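Local coordinates for protein phenylalanine--tRNA ligase beta subunit (PDB 2CXI) that forms the beta subunits of the tetrameric ligase that uses ATP to join L-phenylalanine to tRNA(Phe), represented here by an N-terminal fragment, at residues Glu25-Tyr30 with Trp71-Glu76; Pro80-Lys85 with Pro276-Lys281; Met310-Glu315 with Ala321-Pro326. One frame throughout, in Å; residues are numbered along the deposited sequence.

How the contacts relate
The three contacts follow one another along the chain. Contact 1 joins helix 21-30 to the end of helix 62-72; contact 2 sets the start of strand 84-93, of the large mixed sheet, against the loop leading to strand 281-286; contact 3 pairs the strands of the hairpin 313-317/320-325 of the B5 region. Their centres lie about 23 Å (1 and 2), 18 Å (1 and 3) and 14 Å (2 and 3) apart. Trp-71 links contact 1 to both others, packing on Pro-80 and Met-311 (a selenomethionine). Lys-281 N probably bonds to Tyr-325 O, where strand 281-286 joins strand 320-325 in a three-stranded antiparallel sheet. The N-terminal helices, mixed sheet and B5 region thus meet.

Contact 1: Glu25-Tyr30 with Trp71-Glu76; sequences EDLVLY and WALGIE
Tyr-30 meets Ala-72 and Leu-73 where helix 21-30 packs against the end of helix 62-72, a helix closed by a Schellman motif. The contact is small and wholly apolar, with no hydrogen bond across it. Ala-72 brings only a methyl group, which lets the aromatic side chain come close: its CB lies 3.7 Å from Tyr-30 CD2 and about as far from CG, so the methyl meets the root of the ring at an oblique angle. Further out, Leu-73 sends one branch to the same side chain, CD2 standing 4.2 Å from Tyr-30 CE2, and the two side chains run roughly perpendicular to each other. The CG of Tyr-30 sits anti to its own carbonyl carbon (chi1 -63°), a setting that lays the ring back along its helix, and the carbonyl oxygen of Asp-26 comes over the centre of one ring face, 3.8 Å above the plane. The ring of Tyr-348 also meets Tyr-30, bringing the last residue of the fragment to this patch. Leu-27 adds a looser touch, its CD1 4.5 Å from Leu-73 CD2. It starts from a non-rotameric chi1 of -104°, and its side chain also touches Phe-19. A leucine suits both of these places because a branched, apolar end can reach a neighbour even when the chain does not start out straight toward it.

Beyond Leu-73 the chain turns away at Gly-74, whose positive phi of 72° is easy for a residue without a side chain. Trp-71, on the same turn, is held by its NE1 hydrogen bond to Gly-78 O, and Glu-76 CB lies over one face of its indole, 3.4 Å above the plane. One of the Schellman motif's two bonds runs from Gly-74 N to Trp-71 O, 2.9 Å.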
ATOM      1  N   GLU A  25     -27.343  29.050  39.712  1.00 21.42           N
ATOM      2  CA  GLU A  25     -26.446  29.741  40.630  1.00 22.01           C
ATOM      3  C   GLU A  25     -25.726  28.741  41.480  1.00 21.51           C
ATOM      4  O   GLU A  25     -24.553  28.926  41.723  1.00 22.09           O
ATOM      5  CB  GLU A  25     -27.223  30.685  41.561  1.00 21.54           C
ATOM      6  CG  GLU A  25     -27.866  31.838  40.817  1.00 22.52           C
ATOM      7  CD  GLU A  25     -26.910  32.965  40.499  1.00 25.69           C
ATOM      8  OE1 GLU A  25     -25.779  32.998  41.022  1.00 28.42           O
ATOM      9  OE2 GLU A  25     -27.300  33.826  39.702  1.00 27.56           O
ATOM     10  N   ASP A  26     -26.411  27.697  41.938  1.00 21.09           N
ATOM     11  CA  ASP A  26     -25.728  26.626  42.701  1.00 22.42           C
ATOM     12  C   ASP A  26     -24.922  25.672  41.810  1.00 21.72           C
ATOM     13  O   ASP A  26     -23.855  25.178  42.196  1.00 21.02           O
ATOM     14  CB  ASP A  26     -26.733  25.811  43.533  1.00 23.78           C
ATOM     15  CG  ASP A  26     -27.521  26.703  44.508  1.00 28.44           C
ATOM     16  OD1 ASP A  26     -26.925  27.621  45.100  1.00 32.80           O
ATOM     17  OD2 ASP A  26     -28.724  26.589  44.693  1.00 29.22           O
ATOM     18  N   LEU A  27     -25.473  25.393  40.632  1.00 19.43           N
ATOM     19  CA  LEU A  27     -24.882  24.444  39.705  1.00 20.78           C
ATOM     20  C   LEU A  27     -23.477  24.834  39.275  1.00 20.31           C
ATOM     21  O   LEU A  27     -22.581  23.981  39.229  1.00 20.72           O
ATOM     22  CB  LEU A  27     -25.771  24.342  38.450  1.00 19.49           C
ATOM     23  CG  LEU A  27     -26.652  23.101  38.322  1.00 23.72           C
ATOM     24  CD1 LEU A  27     -27.190  22.480  39.611  1.00 24.47           C
ATOM     25  CD2 LEU A  27     -27.727  23.325  37.254  1.00 20.38           C
ATOM     26  N   VAL A  28     -23.289  26.097  38.923  1.00 18.96           N
ATOM     27  CA  VAL A  28     -21.988  26.517  38.406  1.00 20.18           C
ATOM     28  C   VAL A  28     -20.848  26.221  39.411  1.00 20.71           C
ATOM     29  O   VAL A  28     -19.765  25.830  39.000  1.00 20.27           O
ATOM     30  CB  VAL A  28     -21.958  27.971  37.897  1.00 18.99           C
ATOM     31  CG1 VAL A  28     -22.940  28.175  36.707  1.00 17.47           C
ATOM     32  CG2 VAL A  28     -22.249  29.001  39.030  1.00 20.71           C
ATOM     33  N   LEU A  29     -21.113  26.390  40.708  1.00 21.20           N
ATOM     34  CA  LEU A  29     -20.103  26.133  41.745  1.00 23.08           C
ATOM     35  C   LEU A  29     -19.672  24.653  41.750  1.00 23.59           C
ATOM     36  O   LEU A  29     -18.512  24.337  42.033  1.00 22.25           O
ATOM     37  CB  LEU A  29     -20.614  26.581  43.127  1.00 24.39           C
ATOM     38  CG  LEU A  29     -21.200  28.005  43.169  1.00 26.62           C
ATOM     39  CD1 LEU A  29     -21.931  28.373  44.479  1.00 31.37           C
ATOM     40  CD2 LEU A  29     -20.112  29.070  42.818  1.00 28.87           C
ATOM     41  N   TYR A  30     -20.597  23.747  41.412  1.00 24.33           N
ATOM     42  CA  TYR A  30     -20.259  22.326  41.245  1.00 25.95           C
ATOM     43  C   TYR A  30     -19.188  22.104  40.157  1.00 26.14           C
ATOM     44  O   TYR A  30     -18.437  21.122  40.204  1.00 26.52           O
ATOM     45  CB  TYR A  30     -21.518  21.481  40.907  1.00 27.60           C
ATOM     46  CG  TYR A  30     -22.596  21.449  41.982  1.00 29.48           C
ATOM     47  CD1 TYR A  30     -22.292  21.733  43.323  1.00 31.33           C
ATOM     48  CD2 TYR A  30     -23.918  21.096  41.663  1.00 31.12           C
ATOM     49  CE1 TYR A  30     -23.295  21.706  44.320  1.00 32.52           C
ATOM     50  CE2 TYR A  30     -24.917  21.070  42.635  1.00 31.55           C
ATOM     51  CZ  TYR A  30     -24.595  21.371  43.959  1.00 31.98           C
ATOM     52  OH  TYR A  30     -25.571  21.334  44.936  1.00 34.13           O
ATOM     53  N   TRP A  71     -21.991  14.477  37.600  1.00 18.91           N
ATOM     54  CA  TRP A  71     -21.414  13.765  38.746  1.00 18.07           C
ATOM     55  C   TRP A  71     -21.859  14.367  40.088  1.00 18.96           C
ATOM     56  O   TRP A  71     -22.244  13.635  41.027  1.00 18.86           O
ATOM     57  CB  TRP A  71     -19.871  13.726  38.625  1.00 18.36           C
ATOM     58  CG  TRP A  71     -19.365  12.415  38.098  1.00 17.79           C
ATOM     59  CD1 TRP A  71     -18.797  11.424  38.821  1.00 18.86           C
ATOM     60  CD2 TRP A  71     -19.375  11.962  36.727  1.00 18.19           C
ATOM     61  NE1 TRP A  71     -18.447  10.369  37.992  1.00 19.66           N
ATOM     62  CE2 TRP A  71     -18.786  10.684  36.700  1.00 18.29           C
ATOM     63  CE3 TRP A  71     -19.827  12.520  35.511  1.00 20.33           C
ATOM     64  CZ2 TRP A  71     -18.657   9.930  35.513  1.00 19.20           C
ATOM     65  CZ3 TRP A  71     -19.684  11.778  34.323  1.00 19.01           C
ATOM     66  CH2 TRP A  71     -19.104  10.498  34.340  1.00 19.21           C
ATOM     67  N   ALA A  72     -21.860  15.688  40.178  1.00 19.77           N
ATOM     68  CA  ALA A  72     -22.342  16.354  41.398  1.00 21.89           C
ATOM     69  C   ALA A  72     -23.786  15.954  41.733  1.00 23.46           C
ATOM     70  O   ALA A  72     -24.132  15.748  42.894  1.00 24.52           O
ATOM     71  CB  ALA A  72     -22.228  17.857  41.255  1.00 21.11           C
ATOM     72  N   LEU A  73     -24.621  15.825  40.709  1.00 23.81           N
ATOM     73  CA  LEU A  73     -26.007  15.436  40.911  1.00 25.20           C
ATOM     74  C   LEU A  73     -26.200  13.936  41.013  1.00 26.52           C
ATOM     75  O   LEU A  73     -27.319  13.489  41.181  1.00 27.89           O
ATOM     76  CB  LEU A  73     -26.904  15.974  39.771  1.00 24.56           C
ATOM     77  CG  LEU A  73     -26.900  17.499  39.645  1.00 23.58           C
ATOM     78  CD1 LEU A  73     -27.595  17.959  38.348  1.00 26.24           C
ATOM     79  CD2 LEU A  73     -27.445  18.209  40.908  1.00 27.14           C
ATOM     80  N   GLY A  74     -25.139  13.150  40.843  1.00 27.00           N
ATOM     81  CA  GLY A  74     -25.284  11.703  40.840  1.00 26.86           C
ATOM     82  C   GLY A  74     -25.962  11.110  39.625  1.00 27.68           C
ATOM     83  O   GLY A  74     -26.504  10.018  39.715  1.00 28.38           O
ATOM     84  N   ILE A  75     -25.976  11.809  38.492  1.00 26.83           N
ATOM     85  CA  ILE A  75     -26.542  11.243  37.261  1.00 26.94           C
ATOM     86  C   ILE A  75     -25.533  10.220  36.738  1.00 27.33           C
ATOM     87  O   ILE A  75     -25.909   9.180  36.180  1.00 27.91           O
ATOM     88  CB  ILE A  75     -26.855  12.363  36.246  1.00 26.72           C
ATOM     89  CG1 ILE A  75     -27.981  13.270  36.769  1.00 26.81           C
ATOM     90  CG2 ILE A  75     -27.218  11.821  34.846  1.00 29.04           C
ATOM     91  CD1 ILE A  75     -28.085  14.606  35.973  1.00 26.28           C
ATOM     92  N   GLU A  76     -24.246  10.491  36.967  1.00 25.29           N
ATOM     93  CA  GLU A  76     -23.204   9.485  36.816  1.00 25.33           C
ATOM     94  C   GLU A  76     -22.359   9.454  38.102  1.00 25.17           C
ATOM     95  O   GLU A  76     -22.459  10.376  38.916  1.00 23.32           O
ATOM     96  CB  GLU A  76     -22.321   9.787  35.609  1.00 25.57           C
ATOM     97  CG  GLU A  76     -23.074   9.968  34.284  1.00 28.42           C
ATOM     98  CD  GLU A  76     -23.500   8.650  33.649  1.00 33.03           C
ATOM     99  OE1 GLU A  76     -23.132   7.572  34.151  1.00 33.55           O
ATOM    100  OE2 GLU A  76     -24.226   8.693  32.628  1.00 37.94           O
TER

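Contact 2: Pro80-Lys85 with Pro276-Lys281; sequences PKYEVK and PDLTPK
Leu-278 turns one branch against both Tyr-82 and Val-84, and this single methyl makes the closest apolar contacts to both. Its CD1 lies 3.7 Å from Tyr-82 CB and 3.8 Å from Val-84 CG2, so it touches the base of the tyrosine rather than the end of its ring. Leu-278 slants across the tyrosine but stands nearly at a right angle to the valine. Tyr-82 and Val-84 can share one partner because their CB atoms both face the loop, whereas that of the intervening Glu-83 turns to the other side. Valine, branched at CB, has a second methyl to offer: with CG1 anti to the backbone N (chi1 174°), that methyl passes 4.2 Å from Pro-276 O while CG2 is left to meet the leucine. Helix 240-255 backs the patch, with Thr-252 against Tyr-82 and Asn-248 against Leu-278.

The loop has its own brace. Asp-277 OD1 receives Thr-279 N at 3.0 Å, from the anti side and 32° out of the carboxylate plane, and takes Thr-279 OG1 at 2.7 Å with its syn lone pair. Two grips from one residue fix the carboxylate and the bend around Leu-278. Aspartate followed two residues on by such a backbone donor makes an Asx turn, placed here in the connection from the mixed sheet, at strand 272-275, to the first strand of the B5 sheet.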
ATOM      1  N   PRO A  80     -15.416   8.060  34.700  1.00 25.50           N
ATOM      2  CA  PRO A  80     -16.059   8.115  33.377  1.00 26.80           C
ATOM      3  C   PRO A  80     -15.357   7.151  32.434  1.00 27.97           C
ATOM      4  O   PRO A  80     -14.138   7.087  32.415  1.00 29.45           O
ATOM      5  CB  PRO A  80     -15.862   9.559  32.915  1.00 26.85           C
ATOM      6  CG  PRO A  80     -14.818  10.137  33.790  1.00 25.48           C
ATOM      7  CD  PRO A  80     -14.750   9.321  35.048  1.00 26.47           C
ATOM      8  N   LYS A  81     -16.141   6.406  31.678  1.00 29.35           N
ATOM      9  CA  LYS A  81     -15.640   5.322  30.838  1.00 30.62           C
ATOM     10  C   LYS A  81     -15.487   5.833  29.419  1.00 29.02           C
ATOM     11  O   LYS A  81     -16.412   6.406  28.891  1.00 28.75           O
ATOM     12  CB  LYS A  81     -16.653   4.163  30.851  1.00 31.15           C
ATOM     13  CG  LYS A  81     -17.005   3.628  32.235  1.00 36.03           C
ATOM     14  CD  LYS A  81     -15.751   3.328  33.094  1.00 40.20           C
ATOM     15  CE  LYS A  81     -16.122   2.517  34.334  1.00 42.27           C
ATOM     16  NZ  LYS A  81     -15.653   3.174  35.583  1.00 42.38           N
ATOM     17  N   TYR A  82     -14.317   5.633  28.819  1.00 29.71           N
ATOM     18  CA  TYR A  82     -14.068   6.039  27.426  1.00 29.82           C
ATOM     19  C   TYR A  82     -13.535   4.888  26.571  1.00 30.34           C
ATOM     20  O   TYR A  82     -12.439   4.398  26.832  1.00 32.31           O
ATOM     21  CB  TYR A  82     -13.060   7.190  27.409  1.00 30.04           C
ATOM     22  CG  TYR A  82     -13.575   8.427  28.097  1.00 29.48           C
ATOM     23  CD1 TYR A  82     -14.511   9.262  27.470  1.00 27.45           C
ATOM     24  CD2 TYR A  82     -13.112   8.772  29.356  1.00 30.07           C
ATOM     25  CE1 TYR A  82     -15.004  10.374  28.112  1.00 26.68           C
ATOM     26  CE2 TYR A  82     -13.585   9.906  29.998  1.00 28.85           C
ATOM     27  CZ  TYR A  82     -14.525  10.682  29.385  1.00 27.45           C
ATOM     28  OH  TYR A  82     -14.981  11.786  30.049  1.00 29.84           O
ATOM     29  N   GLU A  83     -14.278   4.443  25.565  1.00 29.00           N
ATOM     30  CA  GLU A  83     -13.741   3.374  24.719  1.00 29.33           C
ATOM     31  C   GLU A  83     -12.922   4.001  23.566  1.00 27.46           C
ATOM     32  O   GLU A  83     -13.334   4.990  22.954  1.00 26.79           O
ATOM     33  CB  GLU A  83     -14.887   2.526  24.201  1.00 30.72           C
ATOM     34  CG  GLU A  83     -14.512   1.385  23.285  1.00 35.61           C
ATOM     35  CD  GLU A  83     -15.657   1.070  22.349  1.00 42.05           C
ATOM     36  OE1 GLU A  83     -16.660   0.497  22.812  1.00 44.47           O
ATOM     37  OE2 GLU A  83     -15.560   1.417  21.153  1.00 45.95           O
ATOM     38  N   VAL A  84     -11.741   3.470  23.309  1.00 25.08           N
ATOM     39  CA  VAL A  84     -10.949   3.982  22.211  1.00 24.59           C
ATOM     40  C   VAL A  84     -10.717   2.783  21.316  1.00 25.55           C
ATOM     41  O   VAL A  84     -10.238   1.746  21.788  1.00 25.88           O
ATOM     42  CB  VAL A  84      -9.619   4.609  22.695  1.00 24.08           C
ATOM     43  CG1 VAL A  84      -8.702   5.017  21.498  1.00 22.54           C
ATOM     44  CG2 VAL A  84      -9.915   5.833  23.561  1.00 20.57           C
ATOM     45  N   LYS A  85     -11.083   2.900  20.053  1.00 24.90           N
ATOM     46  CA  LYS A  85     -10.746   1.846  19.082  1.00 25.70           C
ATOM     47  C   LYS A  85      -9.696   2.358  18.097  1.00 25.22           C
ATOM     48  O   LYS A  85      -9.712   3.514  17.746  1.00 22.89           O
ATOM     49  CB  LYS A  85     -12.003   1.437  18.334  1.00 25.87           C
ATOM     50  CG  LYS A  85     -12.996   0.779  19.260  1.00 28.70           C
ATOM     51  CD  LYS A  85     -13.850  -0.219  18.536  1.00 33.14           C
ATOM     52  CE  LYS A  85     -15.236   0.292  18.307  1.00 36.00           C
ATOM     53  NZ  LYS A  85     -16.157  -0.847  18.030  1.00 37.54           N
ATOM     54  N   PRO A 276      -5.186   8.915  21.144  1.00 15.77           N
ATOM     55  CA  PRO A 276      -4.950   9.247  22.558  1.00 16.68           C
ATOM     56  C   PRO A 276      -4.810   8.007  23.416  1.00 17.55           C
ATOM     57  O   PRO A 276      -5.288   6.911  23.060  1.00 18.90           O
ATOM     58  CB  PRO A 276      -6.245   9.989  22.975  1.00 16.45           C
ATOM     59  CG  PRO A 276      -7.345   9.279  22.110  1.00 15.26           C
ATOM     60  CD  PRO A 276      -6.621   9.041  20.777  1.00 16.60           C
ATOM     61  N   ASP A 277      -4.156   8.177  24.541  1.00 18.55           N
ATOM     62  CA  ASP A 277      -4.111   7.125  25.555  1.00 18.32           C
ATOM     63  C   ASP A 277      -4.952   7.572  26.727  1.00 17.95           C
ATOM     64  O   ASP A 277      -4.534   8.452  27.478  1.00 18.44           O
ATOM     65  CB  ASP A 277      -2.671   6.952  25.998  1.00 19.36           C
ATOM     66  CG  ASP A 277      -2.496   5.868  27.079  1.00 22.40           C
ATOM     67  OD1 ASP A 277      -3.483   5.264  27.584  1.00 23.79           O
ATOM     68  OD2 ASP A 277      -1.361   5.590  27.479  1.00 24.32           O
ATOM     69  N   LEU A 278      -6.125   6.960  26.906  1.00 16.71           N
ATOM     70  CA  LEU A 278      -7.026   7.385  27.962  1.00 17.33           C
ATOM     71  C   LEU A 278      -7.044   6.400  29.137  1.00 18.43           C
ATOM     72  O   LEU A 278      -8.004   6.365  29.896  1.00 17.61           O
ATOM     73  CB  LEU A 278      -8.416   7.580  27.399  1.00 18.23           C
ATOM     74  CG  LEU A 278      -8.544   8.726  26.376  1.00 17.28           C
ATOM     75  CD1 LEU A 278     -10.000   8.752  25.931  1.00 18.69           C
ATOM     76  CD2 LEU A 278      -8.175  10.110  26.950  1.00 17.62           C
ATOM     77  N   THR A 279      -5.971   5.607  29.279  1.00 17.91           N
ATOM     78  CA  THR A 279      -5.808   4.748  30.453  1.00 19.41           C
ATOM     79  C   THR A 279      -5.948   5.590  31.743  1.00 19.31           C
ATOM     80  O   THR A 279      -5.232   6.591  31.906  1.00 17.72           O
ATOM     81  CB  THR A 279      -4.392   4.155  30.427  1.00 20.39           C
ATOM     82  OG1 THR A 279      -4.251   3.342  29.267  1.00 21.16           O
ATOM     83  CG2 THR A 279      -4.152   3.206  31.615  1.00 22.01           C
ATOM     84  N   PRO A 280      -6.834   5.192  32.658  1.00 20.28           N
ATOM     85  CA  PRO A 280      -7.025   5.965  33.892  1.00 21.23           C
ATOM     86  C   PRO A 280      -5.701   6.165  34.601  1.00 21.79           C
ATOM     87  O   PRO A 280      -4.814   5.308  34.514  1.00 22.19           O
ATOM     88  CB  PRO A 280      -8.041   5.128  34.693  1.00 20.81           C
ATOM     89  CG  PRO A 280      -8.740   4.311  33.645  1.00 22.08           C
ATOM     90  CD  PRO A 280      -7.721   4.019  32.602  1.00 20.29           C
ATOM     91  N   LYS A 281      -5.522   7.321  35.219  1.00 21.45           N
ATOM     92  CA  LYS A 281      -4.349   7.536  36.047  1.00 21.95           C
ATOM     93  C   LYS A 281      -4.578   7.044  37.486  1.00 22.61           C
ATOM     94  O   LYS A 281      -5.717   6.836  37.923  1.00 21.38           O
ATOM     95  CB  LYS A 281      -3.904   8.969  35.998  1.00 21.81           C
ATOM     96  CG  LYS A 281      -3.487   9.412  34.586  1.00 24.65           C
ATOM     97  CD  LYS A 281      -3.399  10.926  34.547  1.00 27.99           C
ATOM     98  CE  LYS A 281      -2.829  11.434  33.235  1.00 29.61           C
ATOM     99  NZ  LYS A 281      -2.287  12.812  33.463  1.00 30.58           N
TER

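Contact 3: Met310-Glu315 with Ala321-Pro326; sequences MMYEVE and AKLKYP
Tyr-312 leans on Leu-323 and Tyr-325 at the base of an antiparallel beta hairpin, strands 313-317 and 320-325 of the B5 region. This buried face is tight. Tyr-312 CD1 lies 3.8 Å from Tyr-325 CB and 4.0 Å from Leu-323 CB, and the two tyrosines start out side by side. Tyr-312 OH is hydrogen-bonded to OD2 of Asp-341, a predicted ligand of a magnesium site shared with the alpha subunit. A phenylalanine here lacks that hydroxyl and would probably leave Asp-341 OD2 without this partner, its carboxylate freer to turn. Val-314, a beta-branched residue at home in a strand, runs alongside Leu-323 with CG2 3.9 Å from its CD2.

On the solvent side the charged ends are only loosely paired: Glu-313 lies beside Lys-324 and Glu-315 beside Lys-322, long chains suited to a face partly or wholly open to water. Across the hairpin the one salt bridge is long, 3.7 Å from Glu-313 OE2 to Lys-324 NZ. The backbone holds both pairs, each joined by two N-H to O bonds. Glu-313 OE2 also accepts from a water at 3.0 Å, which donates to Lys-322 O at 2.8 Å.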
HETATM    1  N   MSE A 310     -16.453  12.903  42.481  1.00 20.34           N
HETATM    2  CA  MSE A 310     -15.341  13.695  41.919  1.00 20.44           C
HETATM    3  C   MSE A 310     -14.655  12.932  40.784  1.00 19.64           C
HETATM    4  O   MSE A 310     -13.589  13.316  40.299  1.00 18.68           O
HETATM    5  CB  MSE A 310     -14.354  14.081  43.015  1.00 19.92           C
HETATM    6  CG  MSE A 310     -15.011  14.887  44.128  1.00 23.68           C
HETATM    7 SE   MSE A 310     -15.811  16.579  43.345  1.00 32.85          SE
HETATM    8  CE  MSE A 310     -14.148  17.573  42.847  1.00 24.98           C
HETATM    9  N   MSE A 311     -15.317  11.864  40.358  1.00 20.24           N
HETATM   10  CA  MSE A 311     -14.950  11.079  39.172  1.00 22.51           C
HETATM   11  C   MSE A 311     -13.802  10.112  39.422  1.00 21.05           C
HETATM   12  O   MSE A 311     -13.123   9.690  38.468  1.00 19.72           O
HETATM   13  CB  MSE A 311     -14.669  11.964  37.946  1.00 20.96           C
HETATM   14  CG  MSE A 311     -15.851  12.879  37.589  1.00 24.05           C
HETATM   15 SE   MSE A 311     -15.568  13.867  35.951  1.00 34.68          SE
HETATM   16  CE  MSE A 311     -14.141  14.807  36.437  1.00 21.30           C
ATOM     17  N   TYR A 312     -13.619   9.705  40.683  1.00 20.28           N
ATOM     18  CA  TYR A 312     -12.593   8.701  40.982  1.00 19.39           C
ATOM     19  C   TYR A 312     -13.178   7.301  41.039  1.00 20.51           C
ATOM     20  O   TYR A 312     -14.291   7.103  41.511  1.00 20.37           O
ATOM     21  CB  TYR A 312     -11.881   8.919  42.335  1.00 19.04           C
ATOM     22  CG  TYR A 312     -11.026  10.149  42.475  1.00 18.50           C
ATOM     23  CD1 TYR A 312      -9.624  10.087  42.313  1.00 15.96           C
ATOM     24  CD2 TYR A 312     -11.605  11.360  42.859  1.00 17.22           C
ATOM     25  CE1 TYR A 312      -8.834  11.229  42.481  1.00 20.26           C
ATOM     26  CE2 TYR A 312     -10.814  12.501  43.029  1.00 15.19           C
ATOM     27  CZ  TYR A 312      -9.456  12.428  42.865  1.00 17.19           C
ATOM     28  OH  TYR A 312      -8.699  13.566  43.052  1.00 18.59           O
ATOM     29  N   GLU A 313     -12.379   6.324  40.618  1.00 21.12           N
ATOM     30  CA  GLU A 313     -12.617   4.958  41.028  1.00 22.65           C
ATOM     31  C   GLU A 313     -11.906   4.761  42.342  1.00 22.64           C
ATOM     32  O   GLU A 313     -10.795   5.249  42.525  1.00 23.47           O
ATOM     33  CB  GLU A 313     -12.119   3.932  40.001  1.00 22.50           C
ATOM     34  CG  GLU A 313     -12.278   2.498  40.486  1.00 25.02           C
ATOM     35  CD  GLU A 313     -11.662   1.512  39.521  1.00 29.14           C
ATOM     36  OE1 GLU A 313     -12.281   1.264  38.474  1.00 28.86           O
ATOM     37  OE2 GLU A 313     -10.565   1.004  39.824  1.00 35.22           O
ATOM     38  N   VAL A 314     -12.550   4.064  43.269  1.00 22.82           N
ATOM     39  CA  VAL A 314     -12.041   3.955  44.640  1.00 24.22           C
ATOM     40  C   VAL A 314     -12.147   2.488  45.101  1.00 25.58           C
ATOM     41  O   VAL A 314     -13.243   1.920  45.101  1.00 25.45           O
ATOM     42  CB  VAL A 314     -12.881   4.821  45.647  1.00 24.11           C
ATOM     43  CG1 VAL A 314     -12.299   4.700  47.051  1.00 25.09           C
ATOM     44  CG2 VAL A 314     -12.993   6.294  45.204  1.00 21.63           C
ATOM     45  N   GLU A 315     -10.999   1.917  45.463  1.00 27.48           N
ATOM     46  CA  GLU A 315     -10.889   0.578  46.031  1.00 31.80           C
ATOM     47  C   GLU A 315     -10.202   0.704  47.388  1.00 30.64           C
ATOM     48  O   GLU A 315      -9.031   1.058  47.455  1.00 30.44           O
ATOM     49  CB  GLU A 315     -10.069  -0.350  45.109  1.00 30.89           C
ATOM     50  CG  GLU A 315      -9.404  -1.508  45.859  1.00 36.63           C
ATOM     51  CD  GLU A 315      -8.825  -2.583  44.939  1.00 36.81           C
ATOM     52  OE1 GLU A 315      -7.569  -2.625  44.758  1.00 42.15           O
ATOM     53  OE2 GLU A 315      -9.635  -3.384  44.400  1.00 44.54           O
ATOM     54  N   ALA A 321      -6.920   3.810  50.184  1.00 32.95           N
ATOM     55  CA  ALA A 321      -7.697   3.887  48.967  1.00 30.73           C
ATOM     56  C   ALA A 321      -6.761   3.857  47.757  1.00 29.54           C
ATOM     57  O   ALA A 321      -5.895   4.724  47.590  1.00 28.53           O
ATOM     58  CB  ALA A 321      -8.572   5.136  48.983  1.00 30.24           C
ATOM     59  N   LYS A 322      -6.917   2.821  46.939  1.00 28.97           N
ATOM     60  CA  LYS A 322      -6.301   2.803  45.609  1.00 28.67           C
ATOM     61  C   LYS A 322      -7.272   3.509  44.637  1.00 26.33           C
ATOM     62  O   LYS A 322      -8.411   3.086  44.462  1.00 25.93           O
ATOM     63  CB  LYS A 322      -6.028   1.363  45.171  1.00 28.95           C
ATOM     64  CG  LYS A 322      -4.829   0.695  45.870  1.00 30.90           C
ATOM     65  CD  LYS A 322      -4.541  -0.705  45.232  1.00 32.01           C
ATOM     66  CE  LYS A 322      -3.044  -1.003  45.214  1.00 38.26           C
ATOM     67  NZ  LYS A 322      -2.598  -1.746  43.954  1.00 41.69           N
ATOM     68  N   LEU A 323      -6.815   4.600  44.036  1.00 24.78           N
ATOM     69  CA  LEU A 323      -7.698   5.467  43.224  1.00 22.60           C
ATOM     70  C   LEU A 323      -7.320   5.387  41.760  1.00 21.41           C
ATOM     71  O   LEU A 323      -6.148   5.244  41.449  1.00 21.20           O
ATOM     72  CB  LEU A 323      -7.533   6.930  43.642  1.00 22.16           C
ATOM     73  CG  LEU A 323      -7.708   7.210  45.138  1.00 21.74           C
ATOM     74  CD1 LEU A 323      -7.325   8.687  45.429  1.00 21.69           C
ATOM     75  CD2 LEU A 323      -9.144   6.883  45.541  1.00 23.43           C
ATOM     76  N   LYS A 324      -8.320   5.497  40.892  1.00 20.34           N
ATOM     77  CA  LYS A 324      -8.083   5.805  39.491  1.00 20.78           C
ATOM     78  C   LYS A 324      -8.850   7.105  39.183  1.00 19.39           C
ATOM     79  O   LYS A 324      -9.913   7.325  39.727  1.00 18.64           O
ATOM     80  CB  LYS A 324      -8.567   4.669  38.580  1.00 20.47           C
ATOM     81  CG  LYS A 324      -7.706   3.404  38.700  1.00 21.82           C
ATOM     82  CD  LYS A 324      -8.163   2.358  37.759  1.00 23.72           C
ATOM     83  CE  LYS A 324      -7.316   1.108  37.987  1.00 28.85           C
ATOM     84  NZ  LYS A 324      -8.005  -0.033  37.359  1.00 32.71           N
ATOM     85  N   TYR A 325      -8.297   7.927  38.301  1.00 19.40           N
ATOM     86  CA  TYR A 325      -8.965   9.157  37.876  1.00 19.58           C
ATOM     87  C   TYR A 325      -8.762   9.383  36.381  1.00 19.68           C
ATOM     88  O   TYR A 325      -7.864   8.759  35.767  1.00 20.15           O
ATOM     89  CB  TYR A 325      -8.485  10.344  38.741  1.00 19.23           C
ATOM     90  CG  TYR A 325      -6.988  10.666  38.635  1.00 20.87           C
ATOM     91  CD1 TYR A 325      -6.050  10.043  39.473  1.00 20.53           C
ATOM     92  CD2 TYR A 325      -6.526  11.609  37.721  1.00 17.61           C
ATOM     93  CE1 TYR A 325      -4.668  10.373  39.417  1.00 22.65           C
ATOM     94  CE2 TYR A 325      -5.171  11.941  37.637  1.00 21.63           C
ATOM     95  CZ  TYR A 325      -4.242  11.324  38.485  1.00 24.10           C
ATOM     96  OH  TYR A 325      -2.896  11.664  38.380  1.00 24.03           O
ATOM     97  N   PRO A 326      -9.609  10.228  35.774  1.00 19.85           N
ATOM     98  CA  PRO A 326      -9.642  10.383  34.299  1.00 19.17           C
ATOM     99  C   PRO A 326      -8.313  10.887  33.737  1.00 18.26           C
ATOM    100  O   PRO A 326      -7.632  11.691  34.384  1.00 16.76           O
ATOM    101  CB  PRO A 326     -10.711  11.454  34.080  1.00 20.32           C
ATOM    102  CG  PRO A 326     -11.560  11.413  35.322  1.00 19.59           C
ATOM    103  CD  PRO A 326     -10.640  11.061  36.443  1.00 20.20           C
TER
HETATM  104  O   HOH W   1      -8.636   1.721  42.041  1.00 31.45           O